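Local coordinates for protein synthesis inhibitor I (Hordeum vulgare, PDB 4FBC) that belongs to the plant ribosome-inactivating proteins, probably inhibits protein synthesis, and holds adenosine monophosphate in a pocket of its fold, at residues Ile32-Arg36 / Ala177-Gln181; Pro61-Val67 / Thr79-Asp85; Leu129-Gly135 / Thr168-Met173; Thr182-Phe186 / Gly201-Met207. The protein carries 3 engineered substitutions. All blocks are in the same frame, centred on the assembly; numbering follows the deposited sequence.

Interaction 1: residues Ile32-Arg36 / Ala177-Gln181; sequences IAGIR and ATRFQ. With AMP (adenosine monophosphate), chain E.
Arg-36 of helix 25-39 reaches across to helix 157-179, the long helix of the ribosome-inactivating protein fold, and binds two carbonyls near its C-terminal end. The arginine chain is extended from CG to NE and runs past Thr-178 in the opposite direction. This lays the edge of its guanidinium against the helix end. Arg-36 NE donates to Thr-178 O at 2.8 Å, nearly within the guanidinium plane. Arg-36 NH2 donates to Ala-177 O at 2.9 Å, a bond more tilted from that plane. NH2 also bonds Ser-184 OG. The charge of Arg-36 would probably be favoured by the negative end of the helix dipole.

Ile-32 CG2 lies over one guanidinium face, toward its rim, and Ile-32 CD1 meets Ala-177 CB at 3.9 Å. Ile-35 crosses Thr-178 at about a right angle, with methyl CG2 against methyl CG2. Thr-178 OG1 turns back to Val-174 O in its own helix.

Arg-179 points away from helix 25-39 and belongs to the nucleotide pocket. Arg-179 NH1 donates to AMP N3 at 3.2 Å and is salt-bridged to Glu-176. At Gln-181, a water accepts from Arg-36 NH1 at 2.8 Å and donates to Gln-181 OE1 at 3.0 Å.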
loop_
_atom_site.group_PDB
_atom_site.type_symbol
_atom_site.label_atom_id
_atom_site.label_comp_id
_atom_site.label_asym_id
_atom_site.label_seq_id
_atom_site.Cartn_x
_atom_site.Cartn_y
_atom_site.Cartn_z
ATOM N N ILE A 32 -1.157 -8.173 6.995
ATOM C CA ILE A 32 -0.488 -7.760 5.752
ATOM C C ILE A 32 -0.483 -8.866 4.699
ATOM O O ILE A 32 -0.790 -8.622 3.528
ATOM C CB ILE A 32 0.952 -7.265 6.012
ATOM C CG1 ILE A 32 0.942 -5.985 6.862
ATOM C CG2 ILE A 32 1.727 -7.052 4.674
ATOM C CD1 ILE A 32 0.133 -4.812 6.232
ATOM N N ALA A 33 -0.142 -10.090 5.098
ATOM C CA ALA A 33 -0.119 -11.192 4.142
ATOM C C ALA A 33 -1.490 -11.455 3.513
ATOM O O ALA A 33 -1.593 -11.847 2.345
ATOM C CB ALA A 33 0.428 -12.465 4.808
ATOM N N GLY A 34 -2.540 -11.230 4.288
ATOM C CA GLY A 34 -3.896 -11.499 3.832
ATOM C C GLY A 34 -4.311 -10.480 2.786
ATOM O O GLY A 34 -5.010 -10.829 1.829
ATOM N N ILE A 35 -3.888 -9.230 2.970
ATOM C CA ILE A 35 -4.097 -8.191 1.948
ATOM C C ILE A 35 -3.418 -8.587 0.634
ATOM O O ILE A 35 -4.042 -8.545 -0.434
ATOM C CB ILE A 35 -3.609 -6.798 2.404
ATOM C CG1 ILE A 35 -4.410 -6.340 3.628
ATOM C CG2 ILE A 35 -3.761 -5.775 1.268
ATOM C CD1 ILE A 35 -3.927 -5.063 4.277
ATOM N N ARG A 36 -2.143 -8.972 0.698
ATOM C CA ARG A 36 -1.437 -9.380 -0.508
ATOM C C ARG A 36 -2.156 -10.533 -1.187
ATOM O O ARG A 36 -2.310 -10.549 -2.404
ATOM C CB ARG A 36 -0.013 -9.818 -0.174
ATOM C CG ARG A 36 0.855 -8.723 0.391
ATOM C CD ARG A 36 2.156 -9.340 0.913
ATOM N NE ARG A 36 3.023 -8.318 1.471
ATOM C CZ ARG A 36 4.006 -8.579 2.321
ATOM N NH1 ARG A 36 4.231 -9.839 2.708
ATOM N NH2 ARG A 36 4.741 -7.584 2.797
ATOM N N ALA A 177 3.788 -1.321 3.502
ATOM C CA ALA A 177 3.948 -2.625 4.154
ATOM C C ALA A 177 3.401 -3.742 3.265
ATOM O O ALA A 177 4.015 -4.801 3.129
ATOM C CB ALA A 177 3.238 -2.621 5.489
ATOM N N THR A 178 2.241 -3.513 2.663
ATOM C CA THR A 178 1.669 -4.492 1.731
ATOM C C THR A 178 2.593 -4.694 0.523
ATOM O O THR A 178 2.875 -5.829 0.112
ATOM C CB THR A 178 0.256 -4.050 1.287
ATOM O OG1 THR A 178 -0.624 -4.034 2.423
ATOM C CG2 THR A 178 -0.304 -4.985 0.237
ATOM N N ARG A 179 3.087 -3.593 -0.042
ATOM C CA ARG A 179 3.947 -3.672 -1.218
ATOM C C ARG A 179 5.295 -4.348 -0.985
ATOM O O ARG A 179 5.817 -5.006 -1.884
ATOM C CB ARG A 179 4.201 -2.275 -1.770
ATOM C CG ARG A 179 2.995 -1.669 -2.472
ATOM C CD ARG A 179 3.212 -0.182 -2.659
ATOM N NE ARG A 179 2.120 0.443 -3.414
ATOM C CZ ARG A 179 1.747 1.710 -3.268
ATOM N NH1 ARG A 179 2.372 2.485 -2.394
ATOM N NH2 ARG A 179 0.757 2.206 -4.005
ATOM N N PHE A 180 5.864 -4.173 0.204
ATOM C CA PHE A 180 7.244 -4.588 0.464
ATOM C C PHE A 180 7.404 -5.423 1.718
ATOM O O PHE A 180 6.984 -5.005 2.797
ATOM C CB PHE A 180 8.153 -3.360 0.602
ATOM C CG PHE A 180 8.209 -2.522 -0.627
ATOM C CD1 PHE A 180 8.955 -2.935 -1.723
ATOM C CD2 PHE A 180 7.497 -1.335 -0.698
ATOM C CE1 PHE A 180 8.992 -2.163 -2.876
ATOM C CE2 PHE A 180 7.531 -0.565 -1.842
ATOM C CZ PHE A 180 8.283 -0.981 -2.925
ATOM N N GLN A 181 8.027 -6.589 1.569
ATOM C CA GLN A 181 8.335 -7.453 2.719
ATOM C C GLN A 181 9.346 -6.796 3.644
ATOM O O GLN A 181 9.388 -7.080 4.845
ATOM C CB GLN A 181 8.879 -8.807 2.249
ATOM C CG GLN A 181 7.943 -9.568 1.307
ATOM C CD GLN A 181 8.287 -11.039 1.231
ATOM O OE1 GLN A 181 8.136 -11.768 2.215
ATOM N NE2 GLN A 181 8.762 -11.488 0.071
HETATM P P AMP E . 2.711 8.514 -9.527
HETATM O O1P AMP E . 2.565 9.872 -8.871
HETATM O O2P AMP E . 3.714 8.364 -10.651
HETATM O O3P AMP E . 1.354 8.028 -9.995
HETATM O "O5'" AMP E . 2.992 7.411 -8.408
HETATM C "C5'" AMP E . 4.311 6.952 -8.140
HETATM C "C4'" AMP E . 4.333 6.025 -6.950
HETATM O "O4'" AMP E . 4.006 6.771 -5.748
HETATM C "C3'" AMP E . 3.314 4.890 -6.975
HETATM O "O3'" AMP E . 3.741 3.775 -7.745
HETATM C "C2'" AMP E . 3.116 4.575 -5.498
HETATM O "O2'" AMP E . 4.183 3.760 -5.013
HETATM C "C1'" AMP E . 3.243 5.970 -4.870
HETATM N N9 AMP E . 1.928 6.624 -4.660
HETATM C C8 AMP E . 1.476 7.726 -5.305
HETATM N N7 AMP E . 0.237 8.088 -4.879
HETATM C C5 AMP E . -0.127 7.205 -3.922
HETATM C C6 AMP E . -1.309 7.004 -3.041
HETATM N N6 AMP E . -2.380 7.841 -3.106
HETATM N N1 AMP E . -1.278 5.957 -2.170
HETATM C C2 AMP E . -0.222 5.117 -2.103
HETATM N N3 AMP E . 0.882 5.244 -2.864
HETATM C C4 AMP E . 0.993 6.253 -3.774
HETATM O O HOH W 1 6.388 -10.612 4.348
#

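Interaction 2: residues Pro61-Val67 / Thr79-Asp85; sequences PSRWFHV and TLAIRAD
Phe-65 and Ile-82 form the tight centre of this contact. The phenyl ring lies with one face over Ile-82 CB, a CH-pi contact 4.0 Å from CB to centroid. Phe-65 CE1 comes to 3.5 Å from Ile-82 CG2. CG of Phe-65 sits between backbone N and carbonyl carbon (chi1 70°), turning the ring back over the neighbouring strand. Val-67 CG2 meets Ile-82 CD1 on the same face of the sheet, where Ile-35 and Leu-39 of helix 25-39 cover Phe-65. His-66 and Ala-81 lie on the other face, and His-66 NE2 bonds Val-10 O. Arg-83 CG makes a second CH-pi contact over the six-membered ring of Trp-64, 3.7 Å from its centroid.

Strands 64-70 and 78-83 make an antiparallel beta hairpin in the six-stranded sheet. Phe-65 with Ile-82 and Val-67 with Leu-80 are hydrogen-bonded pairs, each with two backbone bonds. Trp-64 with Arg-83 is a non-hydrogen-bonded pair.

At Pro-61, Arg-63, Ala-84 and Asp-85 the contact is more polar, and water enters it. Ala-84 N donates to Arg-63 O at 2.8 Å, nearly straight (177°). The Arg-63 side chain adds a weak bond from NH1 to Ala-84 O, at 3.4 Å. The Arg-83 guanidinium has Pro-61 CG over its centre. Arg-83 NE bonds the syn lone pair of Asp-85 OD1 at 3.0 Å, and Arg-83 NH2 meets Asp-85 OD2 at 3.1 Å from above the carboxylate plane. One water joins Arg-63 NH2 to Ala-84 O, and NH2 is also salt-bridged to the Lys-282 C-terminus. A second water links Arg-63 N to Asp-85 OD2.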
loop_
_atom_site.group_PDB
_atom_site.type_symbol
_atom_site.label_atom_id
_atom_site.label_comp_id
_atom_site.label_asym_id
_atom_site.label_seq_id
_atom_site.Cartn_x
_atom_site.Cartn_y
_atom_site.Cartn_z
ATOM N N PRO A 61 -11.083 4.376 -11.868
ATOM C CA PRO A 61 -10.794 3.306 -10.900
ATOM C C PRO A 61 -12.066 2.704 -10.304
ATOM O O PRO A 61 -12.789 3.396 -9.588
ATOM C CB PRO A 61 -9.991 4.027 -9.808
ATOM C CG PRO A 61 -9.358 5.196 -10.521
ATOM C CD PRO A 61 -10.355 5.622 -11.557
ATOM N N SER A 62 -12.334 1.434 -10.599
ATOM C CA SER A 62 -13.570 0.796 -10.147
ATOM C C SER A 62 -13.358 -0.454 -9.285
ATOM O O SER A 62 -14.318 -1.163 -8.968
ATOM C CB SER A 62 -14.465 0.448 -11.347
ATOM O OG SER A 62 -14.038 -0.747 -11.981
ATOM N N ARG A 63 -12.108 -0.721 -8.909
ATOM C CA ARG A 63 -11.783 -1.858 -8.044
ATOM C C ARG A 63 -11.121 -1.357 -6.761
ATOM O O ARG A 63 -10.029 -0.786 -6.807
ATOM C CB ARG A 63 -10.869 -2.849 -8.783
ATOM C CG ARG A 63 -11.510 -3.508 -9.995
ATOM C CD ARG A 63 -10.594 -4.542 -10.635
ATOM N NE ARG A 63 -10.324 -5.649 -9.714
ATOM C CZ ARG A 63 -9.167 -5.825 -9.090
ATOM N NH1 ARG A 63 -8.162 -4.984 -9.311
ATOM N NH2 ARG A 63 -9.009 -6.849 -8.255
ATOM N N TRP A 64 -11.795 -1.564 -5.629
ATOM C CA TRP A 64 -11.370 -1.013 -4.335
ATOM C C TRP A 64 -11.402 -2.068 -3.239
ATOM O O TRP A 64 -12.139 -3.047 -3.343
ATOM C CB TRP A 64 -12.308 0.130 -3.928
ATOM C CG TRP A 64 -12.250 1.296 -4.881
ATOM C CD1 TRP A 64 -12.918 1.424 -6.063
ATOM C CD2 TRP A 64 -11.464 2.486 -4.729
ATOM N NE1 TRP A 64 -12.595 2.623 -6.659
ATOM C CE2 TRP A 64 -11.710 3.296 -5.854
ATOM C CE3 TRP A 64 -10.591 2.948 -3.747
ATOM C CZ2 TRP A 64 -11.098 4.538 -6.027
ATOM C CZ3 TRP A 64 -9.982 4.183 -3.917
ATOM C CH2 TRP A 64 -10.243 4.965 -5.049
ATOM N N PHE A 65 -10.580 -1.885 -2.203
ATOM C CA PHE A 65 -10.755 -2.637 -0.959
ATOM C C PHE A 65 -10.733 -1.684 0.223
ATOM O O PHE A 65 -10.331 -0.527 0.080
ATOM C CB PHE A 65 -9.738 -3.793 -0.804
ATOM C CG PHE A 65 -8.309 -3.361 -0.563
ATOM C CD1 PHE A 65 -7.500 -2.978 -1.630
ATOM C CD2 PHE A 65 -7.752 -3.416 0.711
ATOM C CE1 PHE A 65 -6.170 -2.605 -1.430
ATOM C CE2 PHE A 65 -6.415 -3.044 0.927
ATOM C CZ PHE A 65 -5.625 -2.639 -0.148
ATOM N N HIS A 66 -11.207 -2.154 1.373
ATOM C CA HIS A 66 -11.144 -1.382 2.608
ATOM C C HIS A 66 -10.159 -1.977 3.599
ATOM O O HIS A 66 -9.985 -3.194 3.678
ATOM C CB HIS A 66 -12.518 -1.295 3.276
ATOM C CG HIS A 66 -13.476 -0.398 2.559
ATOM N ND1 HIS A 66 -14.763 -0.176 3.005
ATOM C CD2 HIS A 66 -13.336 0.329 1.425
ATOM C CE1 HIS A 66 -15.374 0.651 2.173
ATOM N NE2 HIS A 66 -14.532 0.969 1.205
ATOM N N VAL A 67 -9.503 -1.094 4.337
ATOM C CA VAL A 67 -8.753 -1.491 5.518
ATOM C C VAL A 67 -9.410 -0.817 6.707
ATOM O O VAL A 67 -9.661 0.396 6.691
ATOM C CB VAL A 67 -7.273 -1.106 5.411
ATOM C CG1 VAL A 67 -6.587 -1.194 6.781
ATOM C CG2 VAL A 67 -6.575 -2.010 4.406
ATOM N N THR A 79 -11.929 3.587 8.613
ATOM C CA THR A 79 -11.971 2.844 7.353
ATOM C C THR A 79 -11.178 3.589 6.290
ATOM O O THR A 79 -11.362 4.798 6.097
ATOM C CB THR A 79 -13.409 2.585 6.860
ATOM O OG1 THR A 79 -14.161 1.930 7.888
ATOM C CG2 THR A 79 -13.412 1.693 5.612
ATOM N N LEU A 80 -10.281 2.867 5.630
ATOM C CA LEU A 80 -9.487 3.412 4.535
ATOM C C LEU A 80 -9.994 2.835 3.223
ATOM O O LEU A 80 -10.243 1.635 3.132
ATOM C CB LEU A 80 -8.022 3.010 4.705
ATOM C CG LEU A 80 -7.388 3.305 6.058
ATOM C CD1 LEU A 80 -5.905 2.930 6.041
ATOM C CD2 LEU A 80 -7.564 4.770 6.406
ATOM N N ALA A 81 -10.121 3.679 2.200
ATOM C CA ALA A 81 -10.472 3.220 0.865
ATOM C C ALA A 81 -9.222 3.199 -0.008
ATOM O O ALA A 81 -8.595 4.235 -0.244
ATOM C CB ALA A 81 -11.536 4.127 0.251
ATOM N N ILE A 82 -8.861 2.012 -0.487
ATOM C CA ILE A 82 -7.609 1.818 -1.214
ATOM C C ILE A 82 -7.881 1.111 -2.541
ATOM O O ILE A 82 -8.675 0.176 -2.601
ATOM C CB ILE A 82 -6.612 0.981 -0.360
ATOM C CG1 ILE A 82 -6.360 1.658 0.992
ATOM C CG2 ILE A 82 -5.304 0.785 -1.103
ATOM C CD1 ILE A 82 -5.604 0.766 2.013
ATOM N N ARG A 83 -7.232 1.553 -3.612
ATOM C CA ARG A 83 -7.435 0.924 -4.917
ATOM C C ARG A 83 -6.875 -0.497 -4.918
ATOM O O ARG A 83 -5.797 -0.735 -4.375
ATOM C CB ARG A 83 -6.779 1.760 -6.019
ATOM C CG ARG A 83 -7.514 3.067 -6.281
ATOM C CD ARG A 83 -6.818 3.923 -7.330
ATOM N NE ARG A 83 -6.605 3.203 -8.581
ATOM C CZ ARG A 83 -6.216 3.770 -9.719
ATOM N NH1 ARG A 83 -5.990 5.074 -9.762
ATOM N NH2 ARG A 83 -6.058 3.029 -10.811
ATOM N N ALA A 84 -7.607 -1.429 -5.525
ATOM C CA ALA A 84 -7.166 -2.827 -5.573
ATOM C C ALA A 84 -6.275 -3.137 -6.771
ATOM O O ALA A 84 -5.847 -4.284 -6.944
ATOM C CB ALA A 84 -8.372 -3.780 -5.540
ATOM N N ASP A 85 -5.998 -2.129 -7.598
ATOM C CA ASP A 85 -5.132 -2.323 -8.761
ATOM C C ASP A 85 -3.722 -1.785 -8.553
ATOM O O ASP A 85 -2.762 -2.355 -9.072
ATOM C CB ASP A 85 -5.764 -1.750 -10.051
ATOM C CG ASP A 85 -6.311 -0.343 -9.877
ATOM O OD1 ASP A 85 -6.033 0.308 -8.849
ATOM O OD2 ASP A 85 -7.033 0.127 -10.798
HETATM O O HOH W 2 -6.480 -6.881 -6.995
HETATM O O HOH W 3 -9.445 0.642 -9.166
#

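Interaction 3: residues Leu129-Gly135 / Thr168-Met173; sequences LTNVALG and TTLLLM
Leu-172 of helix 157-179, the long helix of the ribosome-inactivating protein fold, points into segment 129-135, which leads from a 3-10 turn into the short strand 134-135. Leu-172 CB meets both methyls of Leu-134, CD1 and CD2, each at 3.9 Å. CG stands anti to the carbonyl carbon (chi1 -76°) and carries the two end methyls on toward Val-132 and Leu-129. Leu-172 CD1 lies 3.9 Å from Val-132 CG1 and also touches Leu-134 CD2. Leu-172 CD2 touches Leu-129 CD2 at 4.2 Å. The side chain of Leu-134 crosses that of Leu-172 at about a right angle.

Neighbouring helix residues extend the patch. Thr-168 CG2 packs on Val-132 CG2 at 3.8 Å, while its OG1 bonds Arg-164 O. Met-173 slides past Leu-134 in the opposite direction, with Met-173 CG 3.8 Å from Leu-134 CD2. Its chain bends at the sulfur and brings CE beside Gly-135 O.

No direct hydrogen bond joins the segments. One water donates to Ala-133 O at 2.6 Å and to Thr-169 OG1 at 2.7 Å; that hydroxyl also bonds Glu-165 O. Leu-171, on another side of the helix, touches the bound AMP. The join is therefore mainly hydrophobic: side-chain packing, with water as the polar link.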
loop_
_atom_site.group_PDB
_atom_site.type_symbol
_atom_site.label_atom_id
_atom_site.label_comp_id
_atom_site.label_asym_id
_atom_site.label_seq_id
_atom_site.Cartn_x
_atom_site.Cartn_y
_atom_site.Cartn_z
ATOM N N LEU A 129 11.121 10.531 3.590
ATOM C CA LEU A 129 10.522 9.317 4.161
ATOM C C LEU A 129 11.349 8.775 5.329
ATOM O O LEU A 129 10.829 8.107 6.226
ATOM C CB LEU A 129 10.376 8.238 3.080
ATOM C CG LEU A 129 9.214 8.409 2.100
ATOM C CD1 LEU A 129 9.318 7.423 0.941
ATOM C CD2 LEU A 129 7.906 8.225 2.830
ATOM N N THR A 130 12.643 9.070 5.305
ATOM C CA THR A 130 13.560 8.620 6.345
ATOM C C THR A 130 13.377 9.402 7.655
ATOM O O THR A 130 14.041 9.114 8.650
ATOM C CB THR A 130 15.023 8.701 5.862
ATOM O OG1 THR A 130 15.203 9.883 5.065
ATOM C CG2 THR A 130 15.369 7.480 5.025
ATOM N N ASN A 131 12.469 10.377 7.643
ATOM C CA ASN A 131 12.206 11.234 8.804
ATOM C C ASN A 131 10.936 10.853 9.558
ATOM O O ASN A 131 10.659 11.400 10.631
ATOM C CB ASN A 131 12.092 12.707 8.384
ATOM C CG ASN A 131 13.399 13.279 7.861
ATOM O OD1 ASN A 131 14.484 12.837 8.243
ATOM N ND2 ASN A 131 13.299 14.277 6.981
ATOM N N VAL A 132 10.157 9.933 8.995
ATOM C CA VAL A 132 8.856 9.591 9.567
ATOM C C VAL A 132 8.951 8.484 10.618
ATOM O O VAL A 132 9.306 7.346 10.310
ATOM C CB VAL A 132 7.862 9.141 8.476
ATOM C CG1 VAL A 132 6.478 8.936 9.070
ATOM C CG2 VAL A 132 7.817 10.167 7.346
ATOM N N ALA A 133 8.608 8.816 11.859
ATOM C CA ALA A 133 8.595 7.822 12.931
ATOM C C ALA A 133 7.441 6.843 12.751
ATOM O O ALA A 133 6.283 7.248 12.617
ATOM C CB ALA A 133 8.506 8.498 14.288
ATOM N N LEU A 134 7.763 5.556 12.760
ATOM C CA LEU A 134 6.745 4.518 12.695
ATOM C C LEU A 134 6.761 3.744 14.012
ATOM O O LEU A 134 7.780 3.727 14.709
ATOM C CB LEU A 134 7.021 3.585 11.518
ATOM C CG LEU A 134 7.098 4.294 10.155
ATOM C CD1 LEU A 134 7.430 3.320 9.045
ATOM C CD2 LEU A 134 5.805 5.008 9.866
ATOM N N GLY A 135 5.643 3.110 14.344
ATOM C CA GLY A 135 5.543 2.327 15.567
ATOM C C GLY A 135 4.101 2.168 16.001
ATOM O O GLY A 135 3.193 2.724 15.368
ATOM N N THR A 168 0.630 9.955 6.247
ATOM C CA THR A 168 1.954 9.448 5.895
ATOM C C THR A 168 2.252 8.182 6.697
ATOM O O THR A 168 2.752 7.177 6.160
ATOM C CB THR A 168 3.052 10.492 6.177
ATOM O OG1 THR A 168 2.754 11.703 5.470
ATOM C CG2 THR A 168 4.408 9.981 5.736
ATOM N N THR A 169 1.916 8.242 7.983
ATOM C CA THR A 169 2.120 7.121 8.903
ATOM C C THR A 169 1.364 5.888 8.412
ATOM O O THR A 169 1.922 4.785 8.347
ATOM C CB THR A 169 1.644 7.477 10.325
ATOM O OG1 THR A 169 2.400 8.596 10.814
ATOM C CG2 THR A 169 1.843 6.278 11.265
ATOM N N LEU A 170 0.100 6.071 8.044
ATOM C CA LEU A 170 -0.700 4.949 7.572
ATOM C C LEU A 170 -0.249 4.419 6.215
ATOM O O LEU A 170 -0.288 3.214 5.977
ATOM C CB LEU A 170 -2.186 5.306 7.545
ATOM C CG LEU A 170 -2.789 5.732 8.878
ATOM C CD1 LEU A 170 -4.296 5.864 8.760
ATOM C CD2 LEU A 170 -2.418 4.728 9.983
ATOM N N LEU A 171 0.158 5.313 5.319
ATOM C CA LEU A 171 0.646 4.891 4.011
ATOM C C LEU A 171 1.810 3.928 4.181
ATOM O O LEU A 171 1.880 2.889 3.513
ATOM C CB LEU A 171 1.087 6.107 3.194
ATOM C CG LEU A 171 -0.054 6.752 2.424
ATOM C CD1 LEU A 171 0.433 8.021 1.759
ATOM C CD2 LEU A 171 -0.595 5.792 1.395
ATOM N N LEU A 172 2.709 4.269 5.099
ATOM C CA LEU A 172 3.877 3.446 5.348
ATOM C C LEU A 172 3.518 2.139 6.043
ATOM O O LEU A 172 3.995 1.076 5.646
ATOM C CB LEU A 172 4.923 4.231 6.142
ATOM C CG LEU A 172 5.691 5.248 5.300
ATOM C CD1 LEU A 172 6.298 6.310 6.200
ATOM C CD2 LEU A 172 6.779 4.548 4.488
ATOM N N MET A 173 2.645 2.206 7.045
ATOM C CA MET A 173 2.377 1.026 7.876
ATOM C C MET A 173 1.323 0.087 7.298
ATOM O O MET A 173 1.199 -1.069 7.733
ATOM C CB MET A 173 2.025 1.462 9.300
ATOM C CG MET A 173 3.197 2.182 9.978
ATOM S SD MET A 173 2.853 2.620 11.693
ATOM C CE MET A 173 3.208 1.057 12.525
HETATM O O HOH W 4 4.596 9.224 12.317
#

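Interaction 4: residues Thr182-Phe186 / Gly201-Met207; sequences TVSGF and GKIGNEM
Met-207 and Phe-186 make a Met-aromatic contact between helix 181-190 and the start of helix 205-211, in the helical part of the ribosome-inactivating protein fold. Met-207 SD lies 5.2 Å from the centroid of the Phe-186 ring and oblique to it, 40° off the ring normal. The methionine chain bends at chi3 (-68°), which turns Met-207 CE back to within 3.9 Å of Phe-186 CD1.

Apolar contacts lie beside this pair. Met-207 CG packs on Thr-182 CB at 3.8 Å as the two side chains run past each other in opposite directions. Val-183 CG2 touches the Met-207 sulfur. Phe-186 crosses Ile-203 at about a right angle, with its CE2 4.0 Å from CG2 of the isoleucine. Leu-134 of strand 134-135 touches both Phe-186 and Ile-203.

No hydrogen bond joins the two segments. Thr-182 OG1 instead bonds Gln-210 OE1 further along helix 205-211. Lys-202 points away from segment 182-186, and its NZ bonds Asn-131 O.

Met-207 and Phe-186 also meet backbone atoms. Met-207 SD lies 3.6 Å from Thr-182 O. The edge of the phenyl ring faces the chain before helix 205-211, where Phe-186 CZ is 3.6 Å from Gly-201 C.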
loop_
_atom_site.group_PDB
_atom_site.type_symbol
_atom_site.label_atom_id
_atom_site.label_comp_id
_atom_site.label_asym_id
_atom_site.label_seq_id
_atom_site.Cartn_x
_atom_site.Cartn_y
_atom_site.Cartn_z
ATOM N N THR A 182 10.181 -5.931 3.082
ATOM C CA THR A 182 11.152 -5.198 3.894
ATOM C C THR A 182 10.415 -4.269 4.857
ATOM O O THR A 182 10.684 -4.264 6.067
ATOM C CB THR A 182 12.089 -4.375 3.016
ATOM O OG1 THR A 182 11.308 -3.723 2.010
ATOM C CG2 THR A 182 13.144 -5.262 2.352
ATOM N N VAL A 183 9.477 -3.488 4.325
ATOM C CA VAL A 183 8.709 -2.560 5.150
ATOM C C VAL A 183 7.793 -3.271 6.159
ATOM O O VAL A 183 7.714 -2.860 7.318
ATOM C CB VAL A 183 7.911 -1.575 4.288
ATOM C CG1 VAL A 183 7.047 -0.666 5.161
ATOM C CG2 VAL A 183 8.870 -0.749 3.409
ATOM N N SER A 184 7.116 -4.338 5.737
ATOM C CA SER A 184 6.205 -5.039 6.645
ATOM C C SER A 184 6.995 -5.707 7.769
ATOM O O SER A 184 6.569 -5.698 8.929
ATOM C CB SER A 184 5.316 -6.051 5.901
ATOM O OG SER A 184 6.045 -7.176 5.422
ATOM N N GLY A 185 8.153 -6.264 7.423
ATOM C CA GLY A 185 9.023 -6.874 8.416
ATOM C C GLY A 185 9.556 -5.842 9.404
ATOM O O GLY A 185 9.642 -6.109 10.607
ATOM N N PHE A 186 9.933 -4.670 8.894
ATOM C CA PHE A 186 10.393 -3.553 9.733
ATOM C C PHE A 186 9.313 -3.101 10.726
ATOM O O PHE A 186 9.579 -2.936 11.929
ATOM C CB PHE A 186 10.855 -2.383 8.847
ATOM C CG PHE A 186 11.169 -1.107 9.612
ATOM C CD1 PHE A 186 12.422 -0.910 10.175
ATOM C CD2 PHE A 186 10.214 -0.102 9.735
ATOM C CE1 PHE A 186 12.717 0.267 10.872
ATOM C CE2 PHE A 186 10.495 1.077 10.438
ATOM C CZ PHE A 186 11.746 1.260 11.002
ATOM N N GLY A 201 10.665 3.695 15.198
ATOM C CA GLY A 201 11.814 3.632 14.316
ATOM C C GLY A 201 11.534 4.308 12.989
ATOM O O GLY A 201 10.379 4.544 12.639
ATOM N N LYS A 202 12.600 4.630 12.262
ATOM C CA LYS A 202 12.482 5.238 10.943
ATOM C C LYS A 202 13.145 4.334 9.903
ATOM O O LYS A 202 14.132 3.649 10.191
ATOM C CB LYS A 202 13.098 6.648 10.948
ATOM C CG LYS A 202 12.418 7.590 11.933
ATOM C CD LYS A 202 13.022 8.994 11.961
ATOM C CE LYS A 202 12.229 9.890 12.917
ATOM N NZ LYS A 202 12.601 11.334 12.819
ATOM N N ILE A 203 12.599 4.313 8.691
ATOM C CA ILE A 203 13.166 3.463 7.645
ATOM C C ILE A 203 14.508 4.011 7.170
ATOM O O ILE A 203 14.762 5.219 7.246
ATOM C CB ILE A 203 12.210 3.318 6.427
ATOM C CG1 ILE A 203 12.192 4.604 5.595
ATOM C CG2 ILE A 203 10.801 2.928 6.874
ATOM C CD1 ILE A 203 11.216 4.559 4.431
ATOM N N GLY A 204 15.366 3.129 6.676
ATOM C CA GLY A 204 16.655 3.536 6.140
ATOM C C GLY A 204 16.562 3.897 4.671
ATOM O O GLY A 204 15.473 3.875 4.091
ATOM N N ASN A 205 17.700 4.218 4.064
ATOM C CA ASN A 205 17.736 4.649 2.668
ATOM C C ASN A 205 17.344 3.583 1.649
ATOM O O ASN A 205 16.767 3.916 0.609
ATOM C CB ASN A 205 19.115 5.213 2.309
ATOM C CG ASN A 205 19.354 6.581 2.912
ATOM O OD1 ASN A 205 18.409 7.300 3.239
ATOM N ND2 ASN A 205 20.625 6.945 3.070
ATOM N N GLU A 206 17.668 2.320 1.928
ATOM C CA GLU A 206 17.299 1.231 1.018
ATOM C C GLU A 206 15.785 1.108 0.886
ATOM O O GLU A 206 15.261 1.025 -0.230
ATOM C CB GLU A 206 17.895 -0.113 1.471
ATOM C CG GLU A 206 19.417 -0.196 1.422
ATOM C CD GLU A 206 20.080 0.361 2.667
ATOM O OE1 GLU A 206 19.363 0.815 3.582
ATOM O OE2 GLU A 206 21.328 0.346 2.736
ATOM N N MET A 207 15.083 1.107 2.020
ATOM C CA MET A 207 13.625 1.031 2.002
ATOM C C MET A 207 12.987 2.286 1.407
ATOM O O MET A 207 11.965 2.194 0.721
ATOM C CB MET A 207 13.050 0.721 3.393
ATOM C CG MET A 207 13.143 -0.757 3.752
ATOM S SD MET A 207 12.316 -1.133 5.312
ATOM C CE MET A 207 13.389 -0.300 6.467
#

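In the fold
Interactions 1 and 3 both use helix 157-179. Interaction 1 touches interaction 2 through Ile-35 CG2 and Phe-65 CE2, 3.8 Å apart, so helix 25-39 lies between the hairpin and the long helix. It meets interaction 4 where Ala-177 N is 3.7 Å from Val-183 CG1. Interactions 3 and 4 have centres 9 Å apart and share a small sheet, with Leu-134 N 2.8 Å from Gly-201 O. Interactions 2 and 4 do not touch; their nearest atoms are about 13 Å apart. The AMP pocket takes Arg-179 from interaction 1 and Leu-171 from interaction 3. The Ile-82 side chain is about 7 Å from the AMP.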